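Gp15 protein (Listeria phage PSA, PDB 6R5W) probably recognises the Listeria cell surface as the homotrimeric receptor binding protein of the phage, this piece being its C-terminal part. Local coordinates at residues Leu110-Tyr124 against Gly160-Thr172. Residues are numbered along the deposited sequence; the frame is centred on the assembly and turned at random.
Sequences LPTFLAPDASWNKLY and GLDGIIYLTKEVT. With CD (cadmium ion), chain I; CD (cadmium ion), chain G.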
ATOM      1  N   LEU A 110      18.368 -10.042  13.168  1.00 30.68           N
ATOM      2  CA  LEU A 110      16.919  -9.984  13.098  1.00 31.20           C
ATOM      3  C   LEU A 110      16.342 -11.396  13.078  1.00 35.82           C
ATOM      4  O   LEU A 110      17.031 -12.366  12.688  1.00 35.41           O
ATOM      5  CB  LEU A 110      16.489  -9.255  11.837  1.00 32.92           C
ATOM      6  CG  LEU A 110      16.863  -7.732  11.790  1.00 33.42           C
ATOM      7  CD1 LEU A 110      17.983  -7.526  10.835  1.00 36.95           C
ATOM      8  CD2 LEU A 110      15.680  -6.949  11.387  1.00 33.40           C
ATOM      9  N   PRO A 111      15.069 -11.541  13.413  1.00 34.83           N
ATOM     10  CA  PRO A 111      14.423 -12.852  13.325  1.00 37.55           C
ATOM     11  C   PRO A 111      14.483 -13.451  11.923  1.00 37.79           C
ATOM     12  O   PRO A 111      14.446 -12.732  10.915  1.00 34.67           O
ATOM     13  CB  PRO A 111      12.958 -12.561  13.712  1.00 37.02           C
ATOM     14  CG  PRO A 111      12.962 -11.256  14.342  1.00 42.71           C
ATOM     15  CD  PRO A 111      14.105 -10.489  13.776  1.00 37.91           C
ATOM     16  N   THR A 112      14.452 -14.790  11.876  1.00 35.16           N
ATOM     17  CA  THR A 112      14.545 -15.514  10.608  1.00 37.95           C
ATOM     18  C   THR A 112      13.433 -15.145   9.599  1.00 34.16           C
ATOM     19  O   THR A 112      13.659 -15.151   8.383  1.00 33.77           O
ATOM     20  CB  THR A 112      14.554 -17.044  10.867  1.00 44.63           C
ATOM     21  OG1 THR A 112      13.347 -17.469  11.499  1.00 54.49           O
ATOM     22  CG2 THR A 112      15.715 -17.394  11.755  1.00 41.72           C
ATOM     23  N   PHE A 113      12.198 -14.870  10.065  1.00 33.21           N
ATOM     24  CA  PHE A 113      11.182 -14.491   9.096  1.00 36.30           C
ATOM     25  C   PHE A 113      11.438 -13.093   8.463  1.00 30.32           C
ATOM     26  O   PHE A 113      10.728 -12.715   7.497  1.00 32.48           O
ATOM     27  CB  PHE A 113       9.762 -14.517   9.689  1.00 34.70           C
ATOM     28  CG  PHE A 113       9.442 -13.366  10.648  1.00 34.56           C
ATOM     29  CD1 PHE A 113       9.831 -13.396  11.956  1.00 38.03           C
ATOM     30  CD2 PHE A 113       8.729 -12.268  10.208  1.00 33.96           C
ATOM     31  CE1 PHE A 113       9.523 -12.375  12.824  1.00 43.24           C
ATOM     32  CE2 PHE A 113       8.444 -11.230  11.069  1.00 36.02           C
ATOM     33  CZ  PHE A 113       8.848 -11.293  12.374  1.00 37.27           C
ATOM     34  N   LEU A 114      12.417 -12.333   8.962  1.00 33.50           N
ATOM     35  CA  LEU A 114      12.806 -11.074   8.327  1.00 27.87           C
ATOM     36  C   LEU A 114      14.125 -11.226   7.578  1.00 32.14           C
ATOM     37  O   LEU A 114      14.815 -10.252   7.343  1.00 30.11           O
ATOM     38  CB  LEU A 114      12.884  -9.962   9.364  1.00 28.82           C
ATOM     39  CG  LEU A 114      11.530  -9.658  10.013  1.00 29.40           C
ATOM     40  CD1 LEU A 114      11.723  -8.471  10.952  1.00 35.62           C
ATOM     41  CD2 LEU A 114      10.438  -9.368   8.973  1.00 31.11           C
ATOM     42  N   ALA A 115      14.520 -12.456   7.217  1.00 30.45           N
ATOM     43  CA  ALA A 115      15.736 -12.605   6.414  1.00 28.07           C
ATOM     44  C   ALA A 115      15.579 -11.884   5.072  1.00 25.33           C
ATOM     45  O   ALA A 115      14.505 -11.913   4.467  1.00 27.45           O
ATOM     46  CB  ALA A 115      16.025 -14.094   6.167  1.00 35.58           C
ATOM     47  N   PRO A 116      16.631 -11.243   4.557  1.00 29.09           N
ATOM     48  CA  PRO A 116      16.500 -10.492   3.299  1.00 30.63           C
ATOM     49  C   PRO A 116      16.414 -11.378   2.060  1.00 32.01           C
ATOM     50  O   PRO A 116      16.986 -12.473   2.031  1.00 30.22           O
ATOM     51  CB  PRO A 116      17.781  -9.641   3.257  1.00 30.74           C
ATOM     52  CG  PRO A 116      18.756 -10.424   4.055  1.00 32.43           C
ATOM     53  CD  PRO A 116      17.950 -11.098   5.174  1.00 28.01           C
ATOM     54  N   ASP A 117      15.774 -10.862   1.016  1.00 28.12           N
ATOM     55  CA  ASP A 117      15.891 -11.432  -0.324  1.00 28.38           C
ATOM     56  C   ASP A 117      17.251 -11.013  -0.866  1.00 30.75           C
ATOM     57  O   ASP A 117      17.445  -9.861  -1.237  1.00 32.93           O
ATOM     58  CB  ASP A 117      14.766 -10.984  -1.237  1.00 27.76           C
ATOM     59  CG  ASP A 117      14.679 -11.814  -2.517  1.00 28.64           C
ATOM     60  OD1 ASP A 117      15.447 -12.753  -2.565  1.00 31.27           O
ATOM     61  OD2 ASP A 117      13.908 -11.491  -3.418  1.00 25.60           O
ATOM     62  N   ALA A 118      18.222 -11.928  -0.836  1.00 29.36           N
ATOM     63  CA  ALA A 118      19.601 -11.662  -1.242  1.00 31.28           C
ATOM     64  C   ALA A 118      20.306 -13.013  -1.353  1.00 35.84           C
ATOM     65  O   ALA A 118      19.922 -13.977  -0.681  1.00 34.05           O
ATOM     66  CB  ALA A 118      20.358 -10.788  -0.219  1.00 28.68           C
ATOM     67  N   SER A 119      21.370 -13.055  -2.151  1.00 32.96           N
ATOM     68  CA  SER A 119      22.223 -14.256  -2.192  1.00 35.90           C
ATOM     69  C   SER A 119      23.577 -14.062  -1.516  1.00 42.55           C
ATOM     70  O   SER A 119      24.328 -15.033  -1.353  1.00 39.63           O
ATOM     71  CB  SER A 119      22.366 -14.731  -3.656  1.00 37.08           C
ATOM     72  OG  SER A 119      22.720 -13.694  -4.553  1.00 40.71           O
ATOM     73  N   TRP A 120      23.919 -12.846  -1.119  1.00 31.35           N
ATOM     74  CA  TRP A 120      25.124 -12.584  -0.353  1.00 33.21           C
ATOM     75  C   TRP A 120      24.837 -11.323   0.469  1.00 31.38           C
ATOM     76  O   TRP A 120      23.696 -10.840   0.520  1.00 29.88           O
ATOM     77  CB  TRP A 120      26.340 -12.414  -1.303  1.00 32.91           C
ATOM     78  CG  TRP A 120      27.697 -12.598  -0.600  1.00 36.81           C
ATOM     79  CD1 TRP A 120      28.237 -13.767  -0.136  1.00 43.12           C
ATOM     80  CD2 TRP A 120      28.669 -11.586  -0.364  1.00 35.67           C
ATOM     81  NE1 TRP A 120      29.476 -13.525   0.430  1.00 38.56           N
ATOM     82  CE2 TRP A 120      29.772 -12.197   0.279  1.00 36.95           C
ATOM     83  CE3 TRP A 120      28.710 -10.196  -0.616  1.00 34.48           C
ATOM     84  CZ2 TRP A 120      30.916 -11.469   0.676  1.00 34.28           C
ATOM     85  CZ3 TRP A 120      29.828  -9.482  -0.226  1.00 38.74           C
ATOM     86  CH2 TRP A 120      30.944 -10.143   0.410  1.00 37.09           C
ATOM     87  N   ASN A 121      25.855 -10.813   1.128  1.00 30.08           N
ATOM     88  CA  ASN A 121      25.659  -9.617   1.954  1.00 29.03           C
ATOM     89  C   ASN A 121      25.104  -8.468   1.142  1.00 30.10           C
ATOM     90  O   ASN A 121      25.474  -8.268   0.007  1.00 28.83           O
ATOM     91  CB  ASN A 121      26.979  -9.172   2.564  1.00 33.90           C
ATOM     92  CG  ASN A 121      27.524 -10.191   3.470  1.00 32.61           C
ATOM     93  OD1 ASN A 121      26.939 -10.505   4.461  1.00 31.97           O
ATOM     94  ND2 ASN A 121      28.669 -10.748   3.112  1.00 33.17           N
ATOM     95  N   LYS A 122      24.256  -7.646   1.772  1.00 28.36           N
ATOM     96  CA  LYS A 122      23.873  -6.337   1.264  1.00 29.26           C
ATOM     97  C   LYS A 122      24.673  -5.268   2.018  1.00 26.42           C
ATOM     98  O   LYS A 122      24.876  -5.362   3.247  1.00 28.37           O
ATOM     99  CB  LYS A 122      22.370  -6.149   1.460  1.00 25.49           C
ATOM    100  CG  LYS A 122      21.503  -7.151   0.626  1.00 27.12           C
ATOM    101  CD  LYS A 122      20.006  -7.135   1.026  1.00 30.16           C
ATOM    102  CE  LYS A 122      19.407  -5.810   0.649  1.00 28.85           C
ATOM    103  NZ  LYS A 122      19.338  -5.648  -0.743  1.00 29.12           N
ATOM    104  N   LEU A 123      25.087  -4.233   1.291  1.00 26.20           N
ATOM    105  CA  LEU A 123      26.036  -3.244   1.800  1.00 25.64           C
ATOM    106  C   LEU A 123      25.350  -1.898   2.013  1.00 28.76           C
ATOM    107  O   LEU A 123      24.787  -1.340   1.074  1.00 26.74           O
ATOM    108  CB  LEU A 123      27.199  -2.998   0.831  1.00 27.49           C
ATOM    109  CG  LEU A 123      28.368  -3.977   0.876  1.00 36.39           C
ATOM    110  CD1 LEU A 123      28.013  -5.404   1.026  1.00 32.95           C
ATOM    111  CD2 LEU A 123      29.299  -3.696  -0.374  1.00 33.33           C
ATOM    112  N   TYR A 124      25.509  -1.336   3.197  1.00 25.76           N
ATOM    113  CA  TYR A 124      24.895  -0.060   3.551  1.00 27.69           C
ATOM    114  C   TYR A 124      25.901   0.926   4.100  1.00 28.04           C
ATOM    115  O   TYR A 124      26.739   0.562   4.945  1.00 27.85           O
ATOM    116  CB  TYR A 124      23.824  -0.291   4.625  1.00 24.90           C
ATOM    117  CG  TYR A 124      22.629  -1.071   4.146  1.00 27.24           C
ATOM    118  CD1 TYR A 124      22.609  -2.461   4.187  1.00 25.54           C
ATOM    119  CD2 TYR A 124      21.518  -0.398   3.583  1.00 28.38           C
ATOM    120  CE1 TYR A 124      21.496  -3.166   3.755  1.00 25.65           C
ATOM    121  CE2 TYR A 124      20.416  -1.109   3.125  1.00 25.33           C
ATOM    122  CZ  TYR A 124      20.409  -2.474   3.212  1.00 27.73           C
ATOM    123  OH  TYR A 124      19.331  -3.214   2.759  1.00 27.34           O
ATOM    124  N   GLY A 160      24.965   4.368  13.792  1.00 29.65           N
ATOM    125  CA  GLY A 160      23.531   4.317  13.564  1.00 28.13           C
ATOM    126  C   GLY A 160      23.066   3.179  12.669  1.00 31.07           C
ATOM    127  O   GLY A 160      23.779   2.774  11.751  1.00 30.24           O
ATOM    128  N   LEU A 161      21.870   2.661  12.943  1.00 27.61           N
ATOM    129  CA  LEU A 161      21.258   1.603  12.127  1.00 27.14           C
ATOM    130  C   LEU A 161      20.044   2.095  11.324  1.00 30.67           C
ATOM    131  O   LEU A 161      19.398   1.292  10.632  1.00 30.98           O
ATOM    132  CB  LEU A 161      20.808   0.439  12.991  1.00 29.15           C
ATOM    133  CG  LEU A 161      21.839  -0.232  13.892  1.00 33.87           C
ATOM    134  CD1 LEU A 161      21.225  -1.407  14.548  1.00 36.79           C
ATOM    135  CD2 LEU A 161      23.072  -0.611  13.095  1.00 30.66           C
ATOM    136  N   ASP A 162      19.718   3.397  11.403  1.00 28.98           N
ATOM    137  CA  ASP A 162      18.478   3.929  10.857  1.00 28.61           C
ATOM    138  C   ASP A 162      18.401   3.913   9.334  1.00 30.29           C
ATOM    139  O   ASP A 162      17.318   4.150   8.810  1.00 29.67           O
ATOM    140  CB  ASP A 162      18.292   5.381  11.382  1.00 26.17           C
ATOM    141  CG  ASP A 162      18.262   5.431  12.877  1.00 29.06           C
ATOM    142  OD1 ASP A 162      17.346   4.796  13.413  1.00 29.72           O
ATOM    143  OD2 ASP A 162      19.160   6.072  13.537  1.00 32.70           O
ATOM    144  N   GLY A 163      19.485   3.651   8.606  1.00 27.52           N
ATOM    145  CA  GLY A 163      19.447   3.562   7.168  1.00 31.69           C
ATOM    146  C   GLY A 163      19.297   2.168   6.584  1.00 31.61           C
ATOM    147  O   GLY A 163      19.273   1.985   5.367  1.00 32.55           O
ATOM    148  N   ILE A 164      19.141   1.155   7.397  1.00 29.20           N
ATOM    149  CA  ILE A 164      19.057  -0.213   6.908  1.00 29.51           C
ATOM    150  C   ILE A 164      17.587  -0.510   6.596  1.00 27.96           C
ATOM    151  O   ILE A 164      16.767  -0.719   7.504  1.00 29.06           O
ATOM    152  CB  ILE A 164      19.631  -1.188   7.945  1.00 30.40           C
ATOM    153  CG1 ILE A 164      21.103  -0.851   8.230  1.00 31.84           C
ATOM    154  CG2 ILE A 164      19.502  -2.629   7.361  1.00 28.19           C
ATOM    155  CD1 ILE A 164      21.610  -1.612   9.362  1.00 33.22           C
ATOM    156  N   ILE A 165      17.276  -0.590   5.295  1.00 27.45           N
ATOM    157  CA  ILE A 165      15.927  -0.826   4.781  1.00 26.25           C
ATOM    158  C   ILE A 165      16.026  -1.862   3.687  1.00 25.30           C
ATOM    159  O   ILE A 165      16.910  -1.749   2.830  1.00 27.31           O
ATOM    160  CB  ILE A 165      15.293   0.454   4.220  1.00 30.16           C
ATOM    161  CG1 ILE A 165      15.206   1.462   5.346  1.00 30.33           C
ATOM    162  CG2 ILE A 165      13.959   0.130   3.531  1.00 27.69           C
ATOM    163  CD1 ILE A 165      14.756   2.855   4.847  1.00 36.42           C
ATOM    164  N   TYR A 166      15.145  -2.877   3.719  1.00 25.76           N
ATOM    165  CA  TYR A 166      15.249  -3.960   2.726  1.00 26.95           C
ATOM    166  C   TYR A 166      13.935  -4.746   2.671  1.00 27.10           C
ATOM    167  O   TYR A 166      13.098  -4.666   3.571  1.00 26.71           O
ATOM    168  CB  TYR A 166      16.410  -4.901   3.075  1.00 24.35           C
ATOM    169  CG  TYR A 166      16.196  -5.661   4.344  1.00 25.62           C
ATOM    170  CD1 TYR A 166      16.556  -5.115   5.598  1.00 24.29           C
ATOM    171  CD2 TYR A 166      15.616  -6.933   4.331  1.00 28.92           C
ATOM    172  CE1 TYR A 166      16.358  -5.779   6.720  1.00 25.11           C
ATOM    173  CE2 TYR A 166      15.406  -7.626   5.483  1.00 27.22           C
ATOM    174  CZ  TYR A 166      15.787  -7.051   6.718  1.00 27.76           C
ATOM    175  OH  TYR A 166      15.559  -7.689   7.907  1.00 31.82           O
ATOM    176  N   LEU A 167      13.795  -5.542   1.621  1.00 27.43           N
ATOM    177  CA  LEU A 167      12.696  -6.479   1.432  1.00 24.87           C
ATOM    178  C   LEU A 167      13.093  -7.933   1.726  1.00 29.62           C
ATOM    179  O   LEU A 167      14.177  -8.376   1.379  1.00 26.24           O
ATOM    180  CB  LEU A 167      12.212  -6.404  -0.023  1.00 25.73           C
ATOM    181  CG  LEU A 167      11.494  -5.118  -0.412  1.00 29.59           C
ATOM    182  CD1 LEU A 167      11.484  -4.919  -1.894  1.00 33.33           C
ATOM    183  CD2 LEU A 167      10.066  -5.135   0.158  1.00 27.10           C
ATOM    184  N   THR A 168      12.176  -8.681   2.299  1.00 28.27           N
ATOM    185  CA  THR A 168      12.293 -10.120   2.516  1.00 29.14           C
ATOM    186  C   THR A 168      11.889 -10.930   1.266  1.00 28.36           C
ATOM    187  O   THR A 168      11.508 -10.407   0.214  1.00 28.65           O
ATOM    188  CB  THR A 168      11.442 -10.513   3.721  1.00 26.90           C
ATOM    189  OG1 THR A 168      10.095 -10.300   3.329  1.00 27.04           O
ATOM    190  CG2 THR A 168      11.840  -9.727   4.976  1.00 28.17           C
ATOM    191  N   LYS A 169      12.060 -12.259   1.371  1.00 29.14           N
ATOM    192  CA  LYS A 169      11.693 -13.168   0.274  1.00 29.77           C
ATOM    193  C   LYS A 169      10.178 -13.387   0.157  1.00 31.43           C
ATOM    194  O   LYS A 169       9.393 -13.106   1.069  1.00 31.76           O
ATOM    195  CB  LYS A 169      12.405 -14.515   0.463  1.00 30.95           C
ATOM    196  CG  LYS A 169      13.900 -14.407   0.316  1.00 34.47           C
ATOM    197  CD  LYS A 169      14.568 -15.829   0.536  1.00 37.90           C
ATOM    198  CE  LYS A 169      15.436 -16.240  -0.593  1.00 48.18           C
ATOM    199  NZ  LYS A 169      16.615 -15.357  -0.758  1.00 54.52           N
ATOM    200  N   GLU A 170       9.787 -13.921  -0.996  1.00 30.28           N
ATOM    201  CA  GLU A 170       8.415 -14.233  -1.355  1.00 31.36           C
ATOM    202  C   GLU A 170       7.952 -15.482  -0.623  1.00 35.64           C
ATOM    203  O   GLU A 170       8.188 -16.610  -1.075  1.00 34.77           O
ATOM    204  CB  GLU A 170       8.363 -14.449  -2.855  1.00 43.24           C
ATOM    205  CG  GLU A 170       7.057 -14.138  -3.381  1.00 52.30           C
ATOM    206  CD  GLU A 170       6.840 -12.738  -3.268  1.00 63.05           C
ATOM    207  OE1 GLU A 170       7.577 -11.977  -3.961  1.00 65.54           O
ATOM    208  OE2 GLU A 170       5.923 -12.367  -2.463  1.00 67.57           O
ATOM    209  N   VAL A 171       7.294 -15.287   0.514  1.00 32.39           N
ATOM    210  CA  VAL A 171       6.932 -16.383   1.416  1.00 32.35           C
ATOM    211  C   VAL A 171       5.510 -16.156   1.917  1.00 36.25           C
ATOM    212  O   VAL A 171       5.208 -15.111   2.493  1.00 32.51           O
ATOM    213  CB  VAL A 171       7.893 -16.508   2.605  1.00 35.42           C
ATOM    214  CG1 VAL A 171       7.390 -17.667   3.520  1.00 41.10           C
ATOM    215  CG2 VAL A 171       9.278 -16.737   2.162  1.00 37.36           C
ATOM    216  N   THR A 172       4.619 -17.105   1.666  1.00 33.22           N
ATOM    217  CA  THR A 172       3.210 -16.847   1.967  1.00 37.66           C
ATOM    218  C   THR A 172       3.011 -16.604   3.457  1.00 41.91           C
ATOM    219  O   THR A 172       3.637 -17.259   4.285  1.00 35.92           O
ATOM    220  CB  THR A 172       2.375 -18.020   1.495  1.00 36.22           C
ATOM    221  OG1 THR A 172       1.000 -17.776   1.699  1.00 51.34           O
ATOM    222  CG2 THR A 172       2.788 -19.198   2.246  1.00 54.33           C
TER
HETATM  223 CD    CD I 406       5.061 -11.594  -4.640  0.94 82.43          CD
HETATM  224 CD    CD G 404      14.215 -13.520  -4.588  1.00 36.12          CD
HETATM  225  O   HOH W   1      12.734 -13.870   3.842  1.00 32.16           O
HETATM  226  O   HOH W   2      16.390  -7.550  -0.102  1.00 29.70           O
HETATM  227  O   HOH W   3      19.230 -16.022   0.987  1.00 38.62           O
HETATM  228  O   HOH W   4      18.611 -15.895  -2.913  1.00 51.14           O
HETATM  229  O   HOH W   5      12.191 -14.407  -3.100  1.00 26.38           O
HETATM  230  O   HOH W   6      15.224 -15.719  -4.835  1.00 30.44           O
HETATM  231  O   HOH W   7      15.962 -12.327  -6.029  1.00 30.46           O
HETATM  232  O   HOH W   8      12.623 -13.040  -6.511  1.00 33.07           O
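Tyr124 and Tyr166 each turn a ring onto the other segment and anchor its hydroxyl on a backbone carbonyl there. One face of the Tyr124 ring takes Ile164 CG2, a CH-pi contact 4.3 Å from the centroid, while Ile165 O lies at the edge. Tyr124 OH donates a hydrogen bond to Ile165 O at 2.8 Å, from above the carbonyl plane. Leu114 O lies in plane at the Tyr166 edge and accepts from Tyr166 OH at 2.7 Å; Leu110 CD2 and Leu114 CB pack against that hydroxyl. Held with CG between its backbone N and carbonyl carbon (chi1 66°), the Tyr166 ring is directed at residues 114-116, where Pro116 offers apolar CB to CD2. Tyrosine suits both sites: an apolar ring fills the interior while the phenol satisfies a carbonyl. Asp117 N bonds Leu167 O nearly straight (3.0 Å, 175°). Acidic Asp117 suits its cationic surroundings: both carboxylate oxygens chelate a cadmium ion, OD2 accepts from Arg87 NH1, and Lys169 NZ adds a weak salt bridge to OD1. The contact joins the loop after strand 105-109 and the start of strand 122-127, an edge strand, within this chain, of one antiparallel sheet, to strand 159-167, which borders strand 87-97 in the other, and its following tail.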